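Local coordinates for cell cycle serine/threonine-protein kinase CDC5/MSD2 (PDB 6MF4) that phosphorylates serine and threonine residues of other proteins and takes part in mitotic exit in budding yeast, this chain being its C-terminal polo-box region, which carries no kinase domain, at residues A[131-136]-A[191-196]; A[137-142]-A[159-164]; A[118-123]-A[173-178]. All coordinates share one frame; numbering follows the deposited sequence. Where two conformers were deposited one is given.

In the fold
All three contacts meet at the six-stranded antiparallel sheet of the first polo box. Strand 129-132 of contact 1 lies between the strands of the other two: Leu131 N reaches Trp140 O of contact 2 at 2.9 Å, and Arg132 N reaches Ile120 O of contact 3 at 2.7 Å. Contacts 2 and 3 join the sheet to helix 165-178 and the turn leading into it; their centres are about 14 Å apart and their nearest atoms about 7 Å. Contact 1 instead brings in segment 191-196, from the loop between helix 165-178 and strand 200-205. Contacts 1 and 2, with centres about 13 Å apart, share a zinc ion: His194 from one and Glu138 from the other bind it together with His154.

Contact 1: A[131-136]-A[191-196]; sequences LRLADA and EEYHKD. With ZN (zinc ion), chain C.
The backbones stay well apart, Leu133 CA and His194 CA lying 9.7 Å from each other, so side chains alone bridge the gap between a type I turn, Leu133 to Ala136, and segment 191-196. The turn belongs to the beta-hairpin that joins strands 129-132 and 138-145 of the first polo box, and the segment to the loop between helix 165-178 and strand 200-205. Tyr193 OH donates to Asp135 OD2 at 2.6 Å, OD2 accepting through its anti lone pair. Carboxylate and phenol ring are almost coplanar, 11° apart, with OD2 at the ring edge. The Asp135 carboxylate sits between its own backbone N and carbonyl carbon (chi1 56°), which lets OD1 turn back to the amides of Glu137 and Glu138 while OD2 faces the tyrosine. With a leucine in its place, the Tyr193 hydroxyl would probably lose its acceptor, and those two amides the oxygen that now holds the start of strand 138-145 to the turn. Beside this bond the methyl CD2 of Leu133 fills the angle between two rings. It touches Tyr193 CE2 at 3.7 Å, obliquely to the ring, and comes to the edge of the imidazole at His194 CE1, 3.6 Å away. The imidazole is held at both nitrogens: Asp197 OD2 is hydrogen-bonded to ND1, and on the other side His194 NE2 binds the zinc ion at 2.0 Å.

Contact 2: A[137-142]-A[159-164]; sequences EEFWYI and EKPREL. With ZN (zinc ion), chain C.
Leu164 spreads its two methyls over two aromatic side chains of strand 138-145, one ring taken by its face and the other by its edge. This is where the turn ahead of helix 165-178 packs on the sheet of the first polo box, Leu164 being the N-cap residue of that helix. Its CD2 sits over the middle of the Tyr141 ring in a CH-pi contact, 3.7 Å from the centroid and 12° off the ring normal. The second methyl, CD1, is wedged between the two aromatics: it lies 3.8 Å from Tyr141 CB and meets Phe139 at the ring edge, in plane, 4.0 Å from CE2. Pro161 reaches the same ring's edge more loosely, its CD lying 4.2 Å from Phe139 CZ. Tyr141 CG stands anti to the backbone nitrogen (chi1 177°), which with chi2 of 63° turns one ring face to Leu164 CD2. Phe139 also touches Val130, Tyr155 and Leu168, so its ring belongs to the packing between sheet and helix. On the turn itself, Leu164 N is hydrogen-bonded to Pro161 O at 2.9 Å, closing the turn that brings Pro161 and Leu164 to the same ring. Glu138, between Glu137 and Phe139, turns to the other face of the sheet, where its OE1 binds the zinc ion at 2.0 Å.

Contact 3: A[118-123]-A[173-178]; sequences EDIGVL and FFAKYM
The Phe174 ring takes Val122 CG2 obliquely, neither squarely on a face nor at the edge, with 3.7 Å from that methyl to CD2. Over the centre of one face stands CD2 of its helix neighbour Phe173, 3.7 Å above the plane; Phe174 CD2 in turn lies at the edge of the Phe173 ring, in its plane. Around the rest of Phe174 come Ser112, Val103 and Lys108. This is the packing of helix 165-178 on the antiparallel sheet of the first polo box. The axes of helix segment 173-178 and strand 120-123 come within 9.1 Å at their closest approach, the N-to-C directions 131° apart. Ile120 makes the second touch, against Ala175, next to Phe174 in the helix, and Met178, one turn further on. Its CG1 is anti to the carbonyl carbon and the chain goes on extended (chi2 168°), which pushes CD1 into the helix between these two residues. There CD1 lies 3.9 Å from Ala175 CA and 3.8 Å from Met178 CB, the small alanine letting it come right up to the backbone. Met178 bends at chi2 and slides past the isoleucine in the opposite direction, toward Ser112 and Gln114. No hydrogen bond crosses between the two segments, so helix and strand are held here by shape and the exclusion of water, through aliphatic carbons and one aromatic ring.

Contact 1: A[131-136]-A[191-196]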
loop_
_atom_site.group_PDB
_atom_site.type_symbol
_atom_site.label_atom_id
_atom_site.label_comp_id
_atom_site.label_asym_id
_atom_site.label_seq_id
_atom_site.Cartn_x
_atom_site.Cartn_y
_atom_site.Cartn_z
ATOM N N LEU A 131 8.198 -10.909 4.855
ATOM C CA LEU A 131 8.570 -10.131 3.688
ATOM C C LEU A 131 9.909 -10.650 3.173
ATOM O O LEU A 131 10.950 -10.417 3.777
ATOM C CB LEU A 131 8.648 -8.639 4.025
ATOM C CG LEU A 131 8.916 -7.709 2.839
ATOM C CD1 LEU A 131 7.726 -7.680 1.889
ATOM C CD2 LEU A 131 9.260 -6.307 3.320
ATOM N N ARG A 132 9.852 -11.373 2.062
ATOM C CA ARG A 132 11.025 -11.956 1.420
ATOM C C ARG A 132 11.656 -10.949 0.461
ATOM O O ARG A 132 11.038 -10.562 -0.530
ATOM C CB ARG A 132 10.608 -13.229 0.679
ATOM C CG ARG A 132 11.685 -13.963 -0.106
ATOM C CD ARG A 132 11.002 -14.804 -1.174
ATOM N NE ARG A 132 11.886 -15.746 -1.860
ATOM C CZ ARG A 132 12.528 -15.494 -2.999
ATOM N NH1 ARG A 132 12.426 -14.307 -3.595
ATOM N NH2 ARG A 132 13.294 -16.432 -3.536
ATOM N N LEU A 133 12.886 -10.527 0.743
ATOM C CA LEU A 133 13.545 -9.554 -0.120
ATOM C C LEU A 133 13.873 -10.171 -1.470
ATOM O O LEU A 133 14.033 -11.384 -1.599
ATOM C CB LEU A 133 14.815 -8.999 0.529
ATOM C CG LEU A 133 14.581 -7.820 1.476
ATOM C CD1 LEU A 133 14.004 -8.299 2.787
ATOM C CD2 LEU A 133 15.862 -7.038 1.712
ATOM N N ALA A 134 13.961 -9.314 -2.479
ATOM C CA ALA A 134 14.189 -9.747 -3.845
ATOM C C ALA A 134 15.530 -10.460 -4.004
ATOM O O ALA A 134 15.736 -11.191 -4.971
ATOM C CB ALA A 134 14.116 -8.553 -4.779
ATOM N N ASP A 135 16.442 -10.250 -3.061
ATOM C CA ASP A 135 17.766 -10.857 -3.158
ATOM C C ASP A 135 17.727 -12.361 -2.880
ATOM O O ASP A 135 18.713 -13.065 -3.095
ATOM C CB ASP A 135 18.752 -10.162 -2.209
ATOM C CG ASP A 135 18.295 -10.165 -0.757
ATOM O OD1 ASP A 135 17.551 -11.076 -0.340
ATOM O OD2 ASP A 135 18.718 -9.257 -0.014
ATOM N N ALA A 136 16.579 -12.848 -2.418
ATOM C CA ALA A 136 16.396 -14.263 -2.110
ATOM C C ALA A 136 17.385 -14.762 -1.059
ATOM O O ALA A 136 17.748 -15.938 -1.059
ATOM C CB ALA A 136 16.522 -15.106 -3.384
ATOM N N GLU A 191 19.513 1.096 8.300
ATOM C CA GLU A 191 20.556 0.570 7.421
ATOM C C GLU A 191 20.207 0.918 5.979
ATOM O O GLU A 191 19.032 0.940 5.612
ATOM C CB GLU A 191 20.711 -0.946 7.586
ATOM C CG GLU A 191 21.821 -1.365 8.544
ATOM C CD GLU A 191 23.173 -1.477 7.857
ATOM O OE1 GLU A 191 23.371 -2.434 7.081
ATOM O OE2 GLU A 191 24.034 -0.606 8.088
ATOM N N GLU A 192 21.223 1.196 5.167
ATOM C CA GLU A 192 21.002 1.658 3.797
ATOM C C GLU A 192 20.184 0.673 2.963
ATOM O O GLU A 192 19.336 1.074 2.164
ATOM C CB GLU A 192 22.339 1.924 3.101
ATOM C CG GLU A 192 23.000 3.239 3.504
ATOM C CD GLU A 192 23.784 3.152 4.803
ATOM O OE1 GLU A 192 23.906 2.043 5.371
ATOM O OE2 GLU A 192 24.286 4.207 5.253
ATOM N N TYR A 193 20.428 -0.613 3.173
ATOM C CA TYR A 193 19.787 -1.668 2.395
ATOM C C TYR A 193 18.301 -1.817 2.717
ATOM O O TYR A 193 17.562 -2.430 1.945
ATOM C CB TYR A 193 20.512 -2.993 2.650
ATOM C CG TYR A 193 20.280 -4.086 1.627
ATOM C CD1 TYR A 193 20.720 -3.947 0.314
ATOM C CD2 TYR A 193 19.667 -5.282 1.986
ATOM C CE1 TYR A 193 20.530 -4.955 -0.617
ATOM C CE2 TYR A 193 19.478 -6.299 1.062
ATOM C CZ TYR A 193 19.913 -6.130 -0.234
ATOM O OH TYR A 193 19.715 -7.131 -1.155
ATOM N N HIS A 194 17.866 -1.237 3.838
ATOM C CA HIS A 194 16.517 -1.473 4.357
ATOM C C HIS A 194 15.685 -0.215 4.577
ATOM O O HIS A 194 14.510 -0.307 4.927
ATOM C CB HIS A 194 16.600 -2.230 5.683
ATOM C CG HIS A 194 17.102 -3.630 5.537
ATOM N ND1 HIS A 194 16.465 -4.566 4.758
ATOM C CD2 HIS A 194 18.184 -4.247 6.067
ATOM C CE1 HIS A 194 17.132 -5.708 4.812
ATOM N NE2 HIS A 194 18.179 -5.537 5.597
ATOM N N LYS A 195 16.269 0.958 4.366
ATOM C CA LYS A 195 15.625 2.184 4.824
ATOM C C LYS A 195 14.340 2.488 4.055
ATOM O O LYS A 195 13.473 3.198 4.561
ATOM C CB LYS A 195 16.596 3.362 4.735
ATOM C CG LYS A 195 16.803 3.932 3.351
ATOM C CD LYS A 195 17.904 4.972 3.398
ATOM C CE LYS A 195 18.081 5.684 2.077
ATOM N NZ LYS A 195 19.316 6.520 2.090
ATOM N N ASP A 196 14.205 1.924 2.857
ATOM C CA ASP A 196 13.005 2.117 2.042
ATOM C C ASP A 196 12.108 0.879 2.043
ATOM O O ASP A 196 11.205 0.763 1.216
ATOM C CB ASP A 196 13.386 2.475 0.601
ATOM C CG ASP A 196 13.944 3.885 0.475
ATOM O OD1 ASP A 196 13.430 4.796 1.159
ATOM O OD2 ASP A 196 14.892 4.083 -0.313
HETATM ZN ZN ZN C . 19.555 -6.980 5.808
#

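Contact 2: A[137-142]-A[159-164]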
loop_
_atom_site.group_PDB
_atom_site.type_symbol
_atom_site.label_atom_id
_atom_site.label_comp_id
_atom_site.label_asym_id
_atom_site.label_seq_id
_atom_site.Cartn_x
_atom_site.Cartn_y
_atom_site.Cartn_z
ATOM N N GLU A 137 17.813 -13.874 -0.165
ATOM C CA GLU A 137 18.683 -14.271 0.947
ATOM C C GLU A 137 18.214 -13.721 2.294
ATOM O O GLU A 137 18.449 -14.346 3.330
ATOM C CB GLU A 137 20.131 -13.825 0.683
ATOM C CG GLU A 137 21.083 -13.888 1.898
ATOM C CD GLU A 137 21.166 -15.259 2.568
ATOM O OE1 GLU A 137 21.875 -15.371 3.592
ATOM O OE2 GLU A 137 20.534 -16.225 2.087
ATOM N N GLU A 138 17.557 -12.564 2.288
ATOM C CA GLU A 138 17.094 -11.951 3.532
ATOM C C GLU A 138 15.572 -11.891 3.599
ATOM O O GLU A 138 14.902 -11.779 2.571
ATOM C CB GLU A 138 17.661 -10.537 3.681
ATOM C CG GLU A 138 19.178 -10.455 3.600
ATOM C CD GLU A 138 19.735 -9.249 4.330
ATOM O OE1 GLU A 138 19.083 -8.185 4.314
ATOM O OE2 GLU A 138 20.827 -9.366 4.926
ATOM N N PHE A 139 15.030 -11.961 4.812
ATOM C CA PHE A 139 13.606 -11.712 5.005
ATOM C C PHE A 139 13.341 -11.081 6.364
ATOM O O PHE A 139 14.150 -11.189 7.288
ATOM C CB PHE A 139 12.787 -13.006 4.833
ATOM C CG PHE A 139 12.938 -14.001 5.954
ATOM C CD1 PHE A 139 13.939 -14.959 5.921
ATOM C CD2 PHE A 139 12.053 -14.005 7.022
ATOM C CE1 PHE A 139 14.064 -15.894 6.940
ATOM C CE2 PHE A 139 12.174 -14.933 8.043
ATOM C CZ PHE A 139 13.190 -15.873 8.006
ATOM N N TRP A 140 12.207 -10.390 6.444
ATOM C CA TRP A 140 11.669 -9.871 7.694
ATOM C C TRP A 140 10.515 -10.733 8.168
ATOM O O TRP A 140 9.653 -11.099 7.373
ATOM C CB TRP A 140 11.150 -8.441 7.533
ATOM C CG TRP A 140 12.160 -7.411 7.200
ATOM C CD1 TRP A 140 12.414 -6.880 5.969
ATOM C CD2 TRP A 140 13.044 -6.754 8.112
ATOM N NE1 TRP A 140 13.404 -5.934 6.057
ATOM C CE2 TRP A 140 13.812 -5.839 7.362
ATOM C CE3 TRP A 140 13.262 -6.847 9.490
ATOM C CZ2 TRP A 140 14.782 -5.026 7.942
ATOM C CZ3 TRP A 140 14.226 -6.034 10.067
ATOM C CH2 TRP A 140 14.972 -5.135 9.294
ATOM N N TYR A 141 10.497 -11.048 9.460
ATOM C CA TYR A 141 9.305 -11.595 10.100
ATOM C C TYR A 141 8.634 -10.479 10.887
ATOM O O TYR A 141 9.229 -9.909 11.802
ATOM C CB TYR A 141 9.644 -12.768 11.016
ATOM C CG TYR A 141 8.434 -13.303 11.754
ATOM C CD1 TYR A 141 7.365 -13.851 11.062
ATOM C CD2 TYR A 141 8.362 -13.256 13.139
ATOM C CE1 TYR A 141 6.254 -14.339 11.730
ATOM C CE2 TYR A 141 7.259 -13.743 13.816
ATOM C CZ TYR A 141 6.210 -14.282 13.106
ATOM O OH TYR A 141 5.107 -14.768 13.771
ATOM N N ILE A 142 7.401 -10.160 10.507
ATOM C CA ILE A 142 6.680 -9.029 11.074
ATOM C C ILE A 142 5.499 -9.516 11.903
ATOM O O ILE A 142 4.635 -10.239 11.409
ATOM C CB ILE A 142 6.181 -8.081 9.976
ATOM C CG1 ILE A 142 7.359 -7.604 9.124
ATOM C CG2 ILE A 142 5.476 -6.883 10.588
ATOM C CD1 ILE A 142 6.969 -7.085 7.776
ATOM N N GLU A 159 19.949 -19.018 7.414
ATOM C CA GLU A 159 19.952 -19.220 8.858
ATOM C C GLU A 159 18.522 -19.118 9.377
ATOM O O GLU A 159 18.239 -18.398 10.334
ATOM C CB GLU A 159 20.849 -18.203 9.541
ATOM N N LYS A 160 17.630 -19.855 8.728
ATOM C CA LYS A 160 16.206 -19.813 9.033
ATOM C C LYS A 160 15.928 -20.384 10.423
ATOM O O LYS A 160 16.359 -21.494 10.734
ATOM C CB LYS A 160 15.432 -20.584 7.954
ATOM C CG LYS A 160 14.192 -21.328 8.422
ATOM C CD LYS A 160 13.732 -22.310 7.362
ATOM C CE LYS A 160 14.171 -23.724 7.717
ATOM N NZ LYS A 160 13.597 -24.755 6.818
ATOM N N PRO A 161 15.202 -19.630 11.266
ATOM C CA PRO A 161 14.817 -20.211 12.552
ATOM C C PRO A 161 13.741 -21.275 12.384
ATOM O O PRO A 161 12.798 -21.113 11.609
ATOM C CB PRO A 161 14.298 -19.010 13.344
ATOM C CG PRO A 161 13.869 -18.042 12.327
ATOM C CD PRO A 161 14.783 -18.223 11.151
ATOM N N ARG A 162 13.914 -22.372 13.106
ATOM C CA ARG A 162 13.003 -23.509 13.059
ATOM C C ARG A 162 11.535 -23.138 13.265
ATOM O O ARG A 162 10.650 -23.741 12.653
ATOM C CB ARG A 162 13.428 -24.547 14.105
ATOM C CG ARG A 162 13.765 -23.969 15.471
ATOM C CD ARG A 162 14.737 -24.852 16.241
ATOM N NE ARG A 162 14.698 -24.539 17.668
ATOM C CZ ARG A 162 15.376 -25.189 18.608
ATOM N NH1 ARG A 162 15.261 -24.816 19.872
ATOM N NH2 ARG A 162 16.161 -26.210 18.287
ATOM N N GLU A 163 11.260 -22.151 14.113
ATOM C CA GLU A 163 9.873 -21.798 14.397
ATOM C C GLU A 163 9.227 -21.014 13.251
ATOM O O GLU A 163 8.028 -20.736 13.292
ATOM C CB GLU A 163 9.762 -21.004 15.710
ATOM C CG GLU A 163 10.352 -19.601 15.696
ATOM C CD GLU A 163 11.830 -19.565 16.049
ATOM O OE1 GLU A 163 12.492 -20.627 16.016
ATOM O OE2 GLU A 163 12.327 -18.464 16.370
ATOM N N LEU A 164 10.012 -20.680 12.225
ATOM C CA LEU A 164 9.477 -20.035 11.025
ATOM C C LEU A 164 9.611 -20.930 9.795
ATOM O O LEU A 164 9.379 -20.491 8.669
ATOM C CB LEU A 164 10.182 -18.696 10.770
ATOM C CG LEU A 164 9.961 -17.598 11.814
ATOM C CD1 LEU A 164 10.748 -16.339 11.453
ATOM C CD2 LEU A 164 8.479 -17.261 11.979
HETATM ZN ZN ZN C . 19.555 -6.980 5.808
#

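Contact 3: A[118-123]-A[173-178]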
loop_
_atom_site.group_PDB
_atom_site.type_symbol
_atom_site.label_atom_id
_atom_site.label_comp_id
_atom_site.label_asym_id
_atom_site.label_seq_id
_atom_site.Cartn_x
_atom_site.Cartn_y
_atom_site.Cartn_z
ATOM N N GLU A 118 10.392 -5.984 -6.228
ATOM C CA GLU A 118 10.357 -7.435 -6.448
ATOM C C GLU A 118 10.414 -8.214 -5.132
ATOM O O GLU A 118 10.523 -9.440 -5.136
ATOM C CB GLU A 118 11.476 -7.884 -7.400
ATOM C CG GLU A 118 11.258 -7.377 -8.821
ATOM C CD GLU A 118 12.332 -7.824 -9.802
ATOM O OE1 GLU A 118 13.325 -8.446 -9.376
ATOM O OE2 GLU A 118 12.175 -7.547 -11.006
ATOM N N ASP A 119 10.308 -7.511 -4.008
ATOM C CA ASP A 119 10.074 -8.175 -2.733
ATOM C C ASP A 119 8.731 -8.898 -2.786
ATOM O O ASP A 119 7.806 -8.445 -3.453
ATOM C CB ASP A 119 10.067 -7.184 -1.562
ATOM C CG ASP A 119 11.355 -6.378 -1.451
ATOM O OD1 ASP A 119 12.435 -6.895 -1.806
ATOM O OD2 ASP A 119 11.272 -5.218 -0.988
ATOM N N ILE A 120 8.632 -10.012 -2.070
ATOM C CA ILE A 120 7.397 -10.783 -2.003
ATOM C C ILE A 120 6.962 -10.924 -0.552
ATOM O O ILE A 120 7.744 -11.331 0.297
ATOM C CB ILE A 120 7.569 -12.173 -2.643
ATOM C CG1 ILE A 120 7.773 -12.020 -4.152
ATOM C CG2 ILE A 120 6.349 -13.059 -2.371
ATOM C CD1 ILE A 120 8.233 -13.278 -4.844
ATOM N N GLY A 121 5.708 -10.579 -0.281
ATOM C CA GLY A 121 5.157 -10.709 1.052
ATOM C C GLY A 121 4.115 -11.800 1.125
ATOM O O GLY A 121 3.399 -12.062 0.158
ATOM N N VAL A 122 4.049 -12.452 2.279
ATOM C CA VAL A 122 2.927 -13.318 2.602
ATOM C C VAL A 122 2.328 -12.816 3.900
ATOM O O VAL A 122 3.017 -12.710 4.915
ATOM C CB VAL A 122 3.331 -14.793 2.741
ATOM C CG1 VAL A 122 2.116 -15.645 3.105
ATOM C CG2 VAL A 122 3.957 -15.298 1.447
ATOM N N LEU A 123 1.049 -12.469 3.830
ATOM C CA LEU A 123 0.277 -12.056 4.984
ATOM C C LEU A 123 -0.471 -13.282 5.487
ATOM O O LEU A 123 -1.412 -13.757 4.849
ATOM C CB LEU A 123 -0.679 -10.921 4.608
ATOM C CG LEU A 123 -1.638 -10.383 5.671
ATOM C CD1 LEU A 123 -0.912 -10.039 6.957
ATOM C CD2 LEU A 123 -2.357 -9.159 5.122
ATOM N N PHE A 173 6.319 -21.310 -1.871
ATOM C CA PHE A 173 5.219 -21.555 -2.795
ATOM C C PHE A 173 4.875 -20.284 -3.570
ATOM O O PHE A 173 4.722 -20.310 -4.791
ATOM C CB PHE A 173 3.977 -22.062 -2.051
ATOM C CG PHE A 173 2.737 -22.097 -2.904
ATOM C CD1 PHE A 173 2.445 -23.205 -3.679
ATOM C CD2 PHE A 173 1.873 -21.012 -2.940
ATOM C CE1 PHE A 173 1.314 -23.234 -4.467
ATOM C CE2 PHE A 173 0.743 -21.034 -3.733
ATOM C CZ PHE A 173 0.463 -22.145 -4.498
ATOM N N PHE A 174 4.757 -19.167 -2.864
ATOM C CA PHE A 174 4.347 -17.930 -3.514
ATOM C C PHE A 174 5.484 -17.317 -4.331
ATOM O O PHE A 174 5.231 -16.665 -5.338
ATOM C CB PHE A 174 3.810 -16.940 -2.482
ATOM C CG PHE A 174 2.410 -17.260 -2.035
ATOM C CD1 PHE A 174 1.354 -17.159 -2.926
ATOM C CD2 PHE A 174 2.151 -17.689 -0.744
ATOM C CE1 PHE A 174 0.067 -17.461 -2.536
ATOM C CE2 PHE A 174 0.862 -17.992 -0.348
ATOM C CZ PHE A 174 -0.182 -17.876 -1.247
ATOM N N ALA A 175 6.730 -17.553 -3.930
ATOM C CA ALA A 175 7.869 -17.113 -4.737
ATOM C C ALA A 175 7.835 -17.785 -6.112
ATOM O O ALA A 175 8.080 -17.143 -7.137
ATOM C CB ALA A 175 9.185 -17.413 -4.025
ATOM N N LYS A 176 7.529 -19.077 -6.127
ATOM C CA LYS A 176 7.387 -19.822 -7.375
ATOM C C LYS A 176 6.197 -19.314 -8.176
ATOM O O LYS A 176 6.283 -19.140 -9.392
ATOM C CB LYS A 176 7.228 -21.313 -7.094
ATOM C CG LYS A 176 8.496 -21.967 -6.584
ATOM C CD LYS A 176 8.225 -23.344 -6.002
ATOM C CE LYS A 176 9.522 -24.016 -5.578
ATOM N NZ LYS A 176 9.293 -25.244 -4.763
ATOM N N TYR A 177 5.087 -19.084 -7.484
ATOM C CA TYR A 177 3.887 -18.545 -8.108
ATOM C C TYR A 177 4.141 -17.190 -8.771
ATOM O O TYR A 177 3.698 -16.946 -9.895
ATOM C CB TYR A 177 2.768 -18.404 -7.073
ATOM C CG TYR A 177 1.566 -17.658 -7.602
ATOM C CD1 TYR A 177 0.590 -18.313 -8.339
ATOM C CD2 TYR A 177 1.414 -16.297 -7.377
ATOM C CE1 TYR A 177 -0.507 -17.632 -8.833
ATOM C CE2 TYR A 177 0.328 -15.611 -7.867
ATOM C CZ TYR A 177 -0.630 -16.281 -8.595
ATOM O OH TYR A 177 -1.717 -15.592 -9.081
ATOM N N MET A 178 4.849 -16.309 -8.070
ATOM C CA MET A 178 5.056 -14.943 -8.543
ATOM C C MET A 178 6.004 -14.850 -9.740
ATOM O O MET A 178 5.904 -13.917 -10.538
ATOM C CB MET A 178 5.593 -14.069 -7.407
ATOM C CG MET A 178 4.577 -13.772 -6.312
ATOM S SD MET A 178 3.170 -12.790 -6.855
ATOM C CE MET A 178 2.192 -12.752 -5.355
#